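PDB 4B2N: 70 KDA protein from Xanthomonas sp., which is a diheme c-type rubber oxygenase, a dioxygenase that processively cleaves the polymer of latex, with a probable evolutionary tie to bacterial cytochrome c peroxidases. Local coordinates for residues T39-D44 against T86-F91; R92-R97 against F336-N341; R105-P110 against R330-E335. All blocks are in the same frame, centred on the assembly; numbering follows the deposited sequence.

Interaction 1: T39-D44 against T86-F91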
loop_
_atom_site.group_PDB
_atom_site.type_symbol
_atom_site.label_atom_id
_atom_site.label_comp_id
_atom_site.label_asym_id
_atom_site.label_seq_id
_atom_site.Cartn_x
_atom_site.Cartn_y
_atom_site.Cartn_z
ATOM N N THR A 39 -9.783 -0.891 30.791
ATOM C CA THR A 39 -10.890 -1.554 30.116
ATOM C C THR A 39 -10.515 -2.672 29.093
ATOM O O THR A 39 -9.614 -2.476 28.276
ATOM C CB THR A 39 -12.078 -0.649 29.683
ATOM O OG1 THR A 39 -12.534 -0.974 28.372
ATOM C CG2 THR A 39 -11.857 0.743 29.818
ATOM N N PRO A 40 -11.194 -3.868 29.183
ATOM C CA PRO A 40 -10.821 -5.010 28.350
ATOM C C PRO A 40 -11.002 -4.574 26.912
ATOM O O PRO A 40 -12.018 -3.935 26.599
ATOM C CB PRO A 40 -11.881 -6.087 28.702
ATOM C CG PRO A 40 -12.291 -5.763 30.108
ATOM C CD PRO A 40 -12.228 -4.238 30.188
ATOM N N LEU A 41 -10.042 -4.879 26.046
ATOM C CA LEU A 41 -10.117 -4.362 24.678
ATOM C C LEU A 41 -11.386 -4.859 23.946
ATOM O O LEU A 41 -11.732 -6.043 24.010
ATOM C CB LEU A 41 -8.855 -4.790 23.911
ATOM C CG LEU A 41 -8.435 -3.963 22.678
ATOM C CD1 LEU A 41 -8.138 -2.494 23.008
ATOM C CD2 LEU A 41 -7.230 -4.632 22.036
ATOM N N PRO A 42 -12.041 -4.004 23.155
ATOM C CA PRO A 42 -13.131 -4.519 22.304
ATOM C C PRO A 42 -12.679 -5.653 21.346
ATOM O O PRO A 42 -11.510 -5.682 20.914
ATOM C CB PRO A 42 -13.551 -3.299 21.480
ATOM C CG PRO A 42 -13.086 -2.154 22.259
ATOM C CD PRO A 42 -11.869 -2.558 23.019
ATOM N N VAL A 43 -13.612 -6.540 20.967
ATOM C CA VAL A 43 -13.357 -7.610 20.009
ATOM C C VAL A 43 -12.937 -6.908 18.708
ATOM O O VAL A 43 -13.478 -5.857 18.351
ATOM C CB VAL A 43 -14.637 -8.489 19.788
ATOM C CG1 VAL A 43 -14.530 -9.294 18.513
ATOM C CG2 VAL A 43 -14.879 -9.455 20.972
ATOM N N ASP A 44 -11.963 -7.470 18.009
ATOM C CA ASP A 44 -11.550 -6.917 16.690
ATOM C C ASP A 44 -12.448 -7.631 15.708
ATOM O O ASP A 44 -12.308 -8.808 15.546
ATOM C CB ASP A 44 -10.093 -7.290 16.443
ATOM C CG ASP A 44 -9.630 -7.048 15.009
ATOM O OD1 ASP A 44 -10.402 -6.416 14.226
ATOM O OD2 ASP A 44 -8.546 -7.610 14.641
ATOM N N THR A 86 -4.498 -6.509 25.500
ATOM C CA THR A 86 -5.748 -7.117 26.012
ATOM C C THR A 86 -6.601 -6.015 26.650
ATOM O O THR A 86 -7.776 -6.249 27.006
ATOM C CB THR A 86 -5.470 -8.163 27.101
ATOM O OG1 THR A 86 -4.768 -7.519 28.162
ATOM C CG2 THR A 86 -4.633 -9.360 26.535
ATOM N N THR A 87 -6.023 -4.813 26.804
ATOM C CA THR A 87 -6.738 -3.654 27.372
ATOM C C THR A 87 -6.656 -2.392 26.535
ATOM O O THR A 87 -5.785 -2.266 25.690
ATOM C CB THR A 87 -6.192 -3.253 28.752
ATOM O OG1 THR A 87 -4.918 -2.599 28.600
ATOM C CG2 THR A 87 -6.106 -4.492 29.695
ATOM N N CYS A 88 -7.579 -1.490 26.748
ATOM C CA CYS A 88 -7.534 -0.235 26.013
ATOM C C CYS A 88 -6.207 0.498 26.227
ATOM O O CYS A 88 -5.678 1.068 25.307
ATOM C CB CYS A 88 -8.693 0.650 26.413
ATOM S SG CYS A 88 -10.308 0.047 25.765
ATOM N N GLY A 89 -5.673 0.472 27.453
ATOM C CA GLY A 89 -4.443 1.191 27.720
ATOM C C GLY A 89 -3.263 0.580 26.972
ATOM O O GLY A 89 -2.433 1.294 26.409
ATOM N N GLN A 90 -3.173 -0.742 26.991
ATOM C CA GLN A 90 -2.131 -1.476 26.251
ATOM C C GLN A 90 -2.176 -1.150 24.770
ATOM O O GLN A 90 -1.152 -0.830 24.153
ATOM C CB GLN A 90 -2.239 -2.960 26.463
ATOM C CG GLN A 90 -1.733 -3.385 27.850
ATOM C CD GLN A 90 -1.940 -4.903 28.006
ATOM O OE1 GLN A 90 -2.256 -5.593 27.049
ATOM N NE2 GLN A 90 -1.738 -5.415 29.232
ATOM N N PHE A 91 -3.381 -1.131 24.215
ATOM C CA PHE A 91 -3.498 -0.860 22.781
ATOM C C PHE A 91 -3.095 0.577 22.435
ATOM O O PHE A 91 -2.261 0.838 21.476
ATOM C CB PHE A 91 -4.945 -1.124 22.358
ATOM C CG PHE A 91 -5.208 -0.835 20.905
ATOM C CD1 PHE A 91 -4.709 -1.675 19.897
ATOM C CD2 PHE A 91 -5.959 0.268 20.538
ATOM C CE1 PHE A 91 -4.950 -1.397 18.535
ATOM C CE2 PHE A 91 -6.170 0.552 19.193
ATOM C CZ PHE A 91 -5.664 -0.291 18.193
#

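Interaction 2: R92-R97 against F336-N341. With HEC (heme c), chain C.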
loop_
_atom_site.group_PDB
_atom_site.type_symbol
_atom_site.label_atom_id
_atom_site.label_comp_id
_atom_site.label_asym_id
_atom_site.label_seq_id
_atom_site.Cartn_x
_atom_site.Cartn_y
_atom_site.Cartn_z
ATOM N N ARG A 92 -3.597 1.512 23.258
ATOM C CA ARG A 92 -3.349 2.940 23.008
ATOM C C ARG A 92 -1.845 3.221 23.137
ATOM O O ARG A 92 -1.312 4.015 22.371
ATOM C CB ARG A 92 -4.198 3.855 23.965
ATOM C CG ARG A 92 -5.694 3.788 23.636
ATOM C CD ARG A 92 -6.480 4.895 24.321
ATOM N NE ARG A 92 -6.651 4.578 25.723
ATOM C CZ ARG A 92 -7.825 4.436 26.353
ATOM N NH1 ARG A 92 -8.969 4.647 25.737
ATOM N NH2 ARG A 92 -7.815 4.107 27.661
ATOM N N ALA A 93 -1.175 2.564 24.086
ATOM C CA ALA A 93 0.276 2.807 24.255
ATOM C C ALA A 93 0.985 2.237 23.029
ATOM O O ALA A 93 1.907 2.828 22.487
ATOM C CB ALA A 93 0.759 2.026 25.463
ATOM N N SER A 94 0.529 1.035 22.606
ATOM C CA SER A 94 1.093 0.408 21.394
ATOM C C SER A 94 0.915 1.311 20.158
ATOM O O SER A 94 1.869 1.568 19.407
ATOM C CB SER A 94 0.526 -1.004 21.184
ATOM O OG SER A 94 1.049 -1.540 19.963
ATOM N N ALA A 95 -0.291 1.819 19.973
ATOM C CA ALA A 95 -0.594 2.676 18.826
ATOM C C ALA A 95 0.230 3.982 18.897
ATOM O O ALA A 95 0.759 4.437 17.846
ATOM C CB ALA A 95 -2.124 2.947 18.750
ATOM N N THR A 96 0.515 4.495 20.116
ATOM C CA THR A 96 1.354 5.675 20.229
ATOM C C THR A 96 2.752 5.322 19.779
ATOM O O THR A 96 3.406 6.142 19.119
ATOM C CB THR A 96 1.359 6.235 21.677
ATOM O OG1 THR A 96 0.059 6.796 21.891
ATOM C CG2 THR A 96 2.348 7.344 21.835
ATOM N N ARG A 97 3.276 4.166 20.243
ATOM C CA ARG A 97 4.632 3.764 19.844
ATOM C C ARG A 97 4.693 3.559 18.336
ATOM O O ARG A 97 5.694 3.913 17.699
ATOM C CB ARG A 97 5.106 2.477 20.514
ATOM C CG ARG A 97 5.238 2.626 22.012
ATOM C CD ARG A 97 5.902 1.403 22.651
ATOM N NE ARG A 97 5.024 0.234 22.561
ATOM C CZ ARG A 97 4.161 -0.190 23.462
ATOM N NH1 ARG A 97 3.945 0.480 24.586
ATOM N NH2 ARG A 97 3.485 -1.298 23.205
ATOM N N PHE A 336 7.011 -3.395 14.742
ATOM C CA PHE A 336 5.966 -3.514 13.715
ATOM C C PHE A 336 4.590 -3.909 14.206
ATOM O O PHE A 336 3.555 -3.496 13.668
ATOM C CB PHE A 336 6.494 -4.312 12.564
ATOM C CG PHE A 336 7.282 -3.449 11.611
ATOM C CD1 PHE A 336 8.612 -3.052 11.919
ATOM C CD2 PHE A 336 6.718 -3.045 10.393
ATOM C CE1 PHE A 336 9.330 -2.206 11.028
ATOM C CE2 PHE A 336 7.437 -2.210 9.507
ATOM C CZ PHE A 336 8.704 -1.768 9.829
ATOM N N GLU A 337 4.541 -4.695 15.261
ATOM C CA GLU A 337 3.259 -4.948 15.958
ATOM C C GLU A 337 2.698 -3.569 16.498
ATOM O O GLU A 337 1.546 -3.300 16.425
ATOM C CB GLU A 337 3.537 -5.895 17.172
ATOM C CG GLU A 337 3.868 -7.310 16.748
ATOM C CD GLU A 337 2.662 -8.100 16.213
ATOM O OE1 GLU A 337 1.511 -7.588 16.080
ATOM O OE2 GLU A 337 2.851 -9.313 15.948
ATOM N N ASP A 338 3.558 -2.690 16.976
ATOM C CA ASP A 338 3.117 -1.362 17.433
ATOM C C ASP A 338 2.680 -0.497 16.230
ATOM O O ASP A 338 1.633 0.144 16.276
ATOM C CB ASP A 338 4.280 -0.645 18.162
ATOM C CG ASP A 338 4.559 -1.185 19.587
ATOM O OD1 ASP A 338 3.686 -1.838 20.180
ATOM O OD2 ASP A 338 5.697 -0.921 20.120
ATOM N N ILE A 339 3.452 -0.515 15.120
ATOM C CA ILE A 339 2.996 0.131 13.876
ATOM C C ILE A 339 1.598 -0.394 13.476
ATOM O O ILE A 339 0.693 0.373 13.240
ATOM C CB ILE A 339 4.050 0.047 12.715
ATOM C CG1 ILE A 339 5.367 0.857 13.062
ATOM C CG2 ILE A 339 3.326 0.395 11.388
ATOM C CD1 ILE A 339 6.542 0.507 12.164
ATOM N N ASN A 340 1.454 -1.710 13.450
ATOM C CA ASN A 340 0.206 -2.349 13.078
ATOM C C ASN A 340 -0.966 -1.893 13.965
ATOM O O ASN A 340 -2.051 -1.614 13.478
ATOM C CB ASN A 340 0.332 -3.870 13.118
ATOM C CG ASN A 340 -0.940 -4.537 12.744
ATOM O OD1 ASN A 340 -1.577 -5.195 13.596
ATOM N ND2 ASN A 340 -1.381 -4.310 11.511
ATOM N N ASN A 341 -0.745 -1.897 15.268
ATOM C CA ASN A 341 -1.716 -1.311 16.168
ATOM C C ASN A 341 -2.007 0.172 15.939
ATOM O O ASN A 341 -3.120 0.551 16.047
ATOM C CB ASN A 341 -1.334 -1.542 17.600
ATOM C CG ASN A 341 -1.516 -2.984 18.002
ATOM O OD1 ASN A 341 -2.389 -3.704 17.443
ATOM N ND2 ASN A 341 -0.667 -3.448 18.899
HETATM FE FE HEC C . 3.270 -0.410 2.191
HETATM C CHA HEC C . 0.683 -2.576 1.301
HETATM C CHB HEC C . 2.679 -1.087 5.590
HETATM C CHC HEC C . 6.272 1.164 3.150
HETATM C CHD HEC C . 3.498 0.741 -0.963
HETATM N NA HEC C . 2.058 -1.546 3.205
HETATM C C1A HEC C . 0.929 -2.257 2.698
HETATM C C2A HEC C . 0.035 -2.739 3.740
HETATM C C3A HEC C . 0.581 -2.338 4.994
HETATM C C4A HEC C . 1.793 -1.596 4.628
HETATM C CMA HEC C . -0.017 -2.555 6.370
HETATM C CAA HEC C . -1.283 -3.543 3.599
HETATM C CBA HEC C . -2.364 -2.524 3.232
HETATM C CGA HEC C . -3.686 -3.182 2.879
HETATM O O1A HEC C . -3.751 -4.197 2.103
HETATM O O2A HEC C . -4.668 -2.595 3.341
HETATM N NB HEC C . 4.276 -0.152 3.954
HETATM C C1B HEC C . 3.877 -0.384 5.210
HETATM C C2B HEC C . 4.812 -0.003 6.258
HETATM C C3B HEC C . 5.858 0.629 5.553
HETATM C C4B HEC C . 5.418 0.556 4.164
HETATM C CMB HEC C . 4.560 -0.287 7.685
HETATM C CAB HEC C . 7.162 1.191 6.056
HETATM C CBB HEC C . 8.031 0.239 6.652
HETATM N NC HEC C . 4.650 0.749 1.364
HETATM C C1C HEC C . 5.837 1.320 1.784
HETATM C C2C HEC C . 6.495 2.154 0.746
HETATM C C3C HEC C . 5.660 1.977 -0.461
HETATM C C4C HEC C . 4.560 1.111 -0.045
HETATM C CMC HEC C . 7.803 2.906 0.967
HETATM C CAC HEC C . 5.859 2.539 -1.835
HETATM C CBC HEC C . 7.160 2.556 -2.348
HETATM N ND HEC C . 2.267 -0.873 0.480
HETATM C C1D HEC C . 2.509 -0.303 -0.699
HETATM C C2D HEC C . 1.659 -0.770 -1.748
HETATM C C3D HEC C . 0.852 -1.744 -1.084
HETATM C C4D HEC C . 1.326 -1.748 0.295
HETATM C CMD HEC C . 1.570 -0.392 -3.182
HETATM C CAD HEC C . -0.128 -2.626 -1.775
HETATM C CBD HEC C . 0.869 -3.694 -2.371
HETATM C CGD HEC C . 0.105 -4.663 -3.243
HETATM O O1D HEC C . 0.154 -4.573 -4.496
HETATM O O2D HEC C . -0.651 -5.489 -2.629
#

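Interaction 3: R105-P110 against R330-E335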
loop_
_atom_site.group_PDB
_atom_site.type_symbol
_atom_site.label_atom_id
_atom_site.label_comp_id
_atom_site.label_asym_id
_atom_site.label_seq_id
_atom_site.Cartn_x
_atom_site.Cartn_y
_atom_site.Cartn_z
ATOM N N ARG A 105 11.662 6.550 13.020
ATOM C CA ARG A 105 12.609 5.407 12.904
ATOM C C ARG A 105 13.018 5.222 11.457
ATOM O O ARG A 105 12.164 5.166 10.575
ATOM C CB ARG A 105 11.935 4.129 13.486
ATOM C CG ARG A 105 11.982 4.183 15.002
ATOM C CD ARG A 105 13.369 3.701 15.481
ATOM N NE ARG A 105 13.491 2.236 15.345
ATOM C CZ ARG A 105 14.405 1.583 14.639
ATOM N NH1 ARG A 105 15.333 2.247 13.948
ATOM N NH2 ARG A 105 14.425 0.243 14.614
ATOM N N GLN A 106 14.316 5.091 11.201
ATOM C CA GLN A 106 14.754 4.761 9.840
ATOM C C GLN A 106 14.716 3.234 9.605
ATOM O O GLN A 106 15.643 2.500 9.939
ATOM C CB GLN A 106 16.139 5.297 9.544
ATOM C CG GLN A 106 16.434 5.193 8.027
ATOM C CD GLN A 106 17.406 6.245 7.592
ATOM O OE1 GLN A 106 17.115 7.088 6.705
ATOM N NE2 GLN A 106 18.546 6.248 8.233
ATOM N N PHE A 107 13.625 2.770 9.054
ATOM C CA PHE A 107 13.426 1.370 8.731
ATOM C C PHE A 107 13.897 1.108 7.304
ATOM O O PHE A 107 14.713 0.205 7.065
ATOM C CB PHE A 107 11.923 1.074 8.780
ATOM C CG PHE A 107 11.370 1.094 10.175
ATOM C CD1 PHE A 107 11.920 0.252 11.177
ATOM C CD2 PHE A 107 10.332 1.954 10.504
ATOM C CE1 PHE A 107 11.457 0.285 12.500
ATOM C CE2 PHE A 107 9.823 1.964 11.826
ATOM C CZ PHE A 107 10.412 1.138 12.809
ATOM N N PHE A 108 13.343 1.899 6.385
ATOM C CA PHE A 108 13.538 1.767 4.916
ATOM C C PHE A 108 14.979 2.100 4.567
ATOM O O PHE A 108 15.613 2.979 5.173
ATOM C CB PHE A 108 12.517 2.696 4.242
ATOM C CG PHE A 108 12.560 2.725 2.725
ATOM C CD1 PHE A 108 13.566 3.458 2.028
ATOM C CD2 PHE A 108 11.618 2.064 1.987
ATOM C CE1 PHE A 108 13.622 3.487 0.609
ATOM C CE2 PHE A 108 11.640 2.139 0.579
ATOM C CZ PHE A 108 12.625 2.855 -0.096
ATOM N N GLN A 109 15.555 1.302 3.683
ATOM C CA GLN A 109 16.894 1.504 3.125
ATOM C C GLN A 109 17.342 2.964 2.942
ATOM O O GLN A 109 16.786 3.630 2.127
ATOM C CB GLN A 109 16.922 0.782 1.745
ATOM C CG GLN A 109 18.302 0.878 1.089
ATOM C CD GLN A 109 19.353 0.260 1.931
ATOM O OE1 GLN A 109 19.285 -0.962 2.251
ATOM N NE2 GLN A 109 20.383 1.027 2.247
ATOM N N PRO A 110 18.420 3.421 3.635
ATOM C CA PRO A 110 18.894 4.790 3.386
ATOM C C PRO A 110 19.363 4.954 1.952
ATOM O O PRO A 110 19.967 4.021 1.394
ATOM C CB PRO A 110 20.110 4.905 4.307
ATOM C CG PRO A 110 19.737 4.076 5.503
ATOM C CD PRO A 110 18.978 2.883 4.896
ATOM N N ARG A 330 14.856 -9.637 11.927
ATOM C CA ARG A 330 13.781 -10.363 12.667
ATOM C C ARG A 330 13.304 -9.553 13.892
ATOM O O ARG A 330 12.128 -9.563 14.253
ATOM C CB ARG A 330 14.286 -11.734 13.167
ATOM C CG ARG A 330 14.516 -12.713 12.034
ATOM C CD ARG A 330 14.691 -14.129 12.528
ATOM N NE ARG A 330 15.638 -14.258 13.637
ATOM C CZ ARG A 330 16.865 -14.760 13.530
ATOM N NH1 ARG A 330 17.335 -15.124 12.355
ATOM N NH2 ARG A 330 17.624 -14.925 14.632
ATOM N N GLY A 331 14.248 -8.868 14.533
ATOM C CA GLY A 331 13.972 -8.135 15.800
ATOM C C GLY A 331 13.231 -6.802 15.631
ATOM O O GLY A 331 12.865 -6.197 16.622
ATOM N N LEU A 332 12.917 -6.410 14.386
ATOM C CA LEU A 332 11.970 -5.322 14.122
ATOM C C LEU A 332 10.543 -5.696 14.464
ATOM O O LEU A 332 9.679 -4.820 14.491
ATOM C CB LEU A 332 11.942 -4.884 12.633
ATOM C CG LEU A 332 13.281 -4.261 12.244
ATOM C CD1 LEU A 332 13.394 -4.115 10.735
ATOM C CD2 LEU A 332 13.416 -2.858 12.793
ATOM N N GLU A 333 10.281 -6.974 14.707
ATOM C CA GLU A 333 8.895 -7.435 14.910
ATOM C C GLU A 333 8.075 -6.678 15.990
ATOM O O GLU A 333 6.931 -6.316 15.715
ATOM C CB GLU A 333 8.846 -8.970 15.160
ATOM C CG GLU A 333 7.407 -9.504 15.094
ATOM C CD GLU A 333 7.401 -11.044 15.066
ATOM O OE1 GLU A 333 7.963 -11.610 14.094
ATOM O OE2 GLU A 333 6.884 -11.661 16.050
ATOM N N ASP A 334 8.608 -6.482 17.204
ATOM C CA ASP A 334 7.870 -5.729 18.248
ATOM C C ASP A 334 7.489 -4.327 17.711
ATOM O O ASP A 334 6.347 -3.861 17.910
ATOM C CB ASP A 334 8.677 -5.557 19.575
ATOM C CG ASP A 334 8.997 -6.865 20.290
ATOM O OD1 ASP A 334 8.515 -7.936 19.894
ATOM O OD2 ASP A 334 9.724 -6.807 21.317
ATOM N N GLU A 335 8.434 -3.642 17.049
ATOM C CA GLU A 335 8.163 -2.299 16.522
ATOM C C GLU A 335 7.043 -2.307 15.496
ATOM O O GLU A 335 6.154 -1.408 15.442
ATOM C CB GLU A 335 9.439 -1.713 15.938
ATOM C CG GLU A 335 10.349 -1.278 17.068
ATOM C CD GLU A 335 11.715 -0.804 16.552
ATOM O OE1 GLU A 335 12.429 -1.580 15.891
ATOM O OE2 GLU A 335 12.100 0.340 16.868
#

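Interaction 1: T39-D44 against T86-F91
A single beta bridge at the start of helix 88-104 joins Pro-40 to Thr-87, with Thr-39 and Leu-41 of the extended segment 39-44 supplying the bonds on either side of the proline. Cys-88 N, in the first turn of the helix, donates to Thr-39 O at 2.7 Å. Leu-41 N in turn gives its hydrogen to Thr-86 O at 2.8 Å. Pro-40 suits the position between them, since it has no N-H to satisfy and its phi matches the extended backbone. The helix start is a classical N-cap: Thr-87 turns OG1 between its own backbone N and carbonyl carbon (chi1 74°), and from there it accepts from Gln-90 N at 3.0 Å. Gln-90 OE1 in turn accepts from Thr-86 N, just ahead of the cap. Beside this polar frame, Leu-41 swings CG anti to its backbone N (chi1 -157°); the Leu-41 and Phe-91 side chains cross at about a right angle, and Leu-41 CD1 lies 3.5 Å from Phe-91 CB. The same methyl sits near Cys-88 CA, and Pro-42 CD packs 4.1 Å from Cys-88 SG. That sulfur forms a disulfide with Cys-32, tying the helix start to helix 27-32, whose Leu-28 also touches both Leu-41 and Phe-91.

Interaction 2: R92-R97 against F336-N341
Ser-94 OG forms the centre of a polar relay between two crossing helices: it receives a hydrogen from Asn-341 ND2 at 2.8 Å and passes its own to Asp-338 OD1 at 2.7 Å. With OG anti to the backbone N (chi1 177°), the small serine reaches the facing helix while letting the axes of 92-97 and 336-341 come within 6.8 Å. The bond from Asn-341 is nearly straight and lies in its amide plane; OD1 of that amide is taken by Arg-84, which fixes the flip. Arg-97 grips Asp-338 side-on, Arg-97 NE to Asp-338 OD2 at 2.8 Å and NH2 to OD1 at 3.1 Å. The carboxylate is turned 57° from the guanidinium, and NE approaches OD2 from above the carboxylate plane. OD1 therefore holds two donors, Ser-94 OG and Arg-97 NH2, both tilted from the carboxylate plane toward the same face, which would probably stabilise the charged form. Ala-95 CB rests 3.7 Å from Asn-341 O. Elsewhere on helix 333-345, Phe-336 turns its ring edge to heme c CBB and Ile-339 CG2 nears the heme methyl CMB. This is a steep helix-helix crossing, at 103°, with Ser-94 and Ala-95 at the close approach, a charged and polar network across it and a heme-pocket wall on the second helix.

Interaction 3: R105-P110 against R330-E335
The backbones stay well apart here, Phe-107 CA and Leu-332 CA being 8.7 Å from each other, so side chains alone bridge the irregular segment 105-110 and segment 330-335, where helix 326-331 gives way to helix 333-345. Arg-105 and Glu-335 meet in a side-on salt bridge. Arg-105 NE donates to Glu-335 OE2 at 2.8 Å, and Arg-105 NH2 reaches Glu-335 OE1 at 3.0 Å in a straighter bond. Both oxygens are met on their syn sides, the donors tilted from the carboxylate plane, NE more so; the two planes are only 23° apart. The arginine chain folds back at chi2 and chi3 (-82° and -74°), so that Phe-107 CE1 lies against one face of the guanidinium and Arg-105 CB over the ring face, while Glu-335 runs extended beyond CG. Arg-105 is the first residue to leave helical geometry after helix 88-104, and its bridge thus fastens the exit of that helix to the early part of helix 333-345. Asp-179 adds a second carboxylate to NH2, and Lys-177 O accepts from NH1. Beside the salt bridge, Leu-332 CD2 lies 3.7 Å from Phe-107 CE1, at the ring edge, the two side chains running alongside each other and pointing opposite ways. Glu-335 OE1 also lies at that edge, 4.0 Å from Phe-107 CE1. A flat ring can take the arginine chain on its face and Leu-332 at its edge. Neighbouring Phe-108 touches the heme and belongs to its pocket.

Interactions 1 and 2 share helix 88-104, the first at its start and the second further along, while the chain just beyond its end supplies one side of interaction 3. Helix 333-345 takes part in interactions 2 and 3, facing helix 88-104 in the first and the loop after it in the second. Centres of 1 and 2 lie 12 Å apart, those of 2 and 3 14 Å, and those of 1 and 3 25 Å. Phe-91 CZ meets Asn-341 O at 3.4 Å, and Phe-107 packs on Phe-336 and Ile-339, so neighbouring contacts are continuous. Interaction 1 closes early in the chain; 3 then falls within the span of 2. Together they join the N-terminal region to a helix lining a heme c pocket.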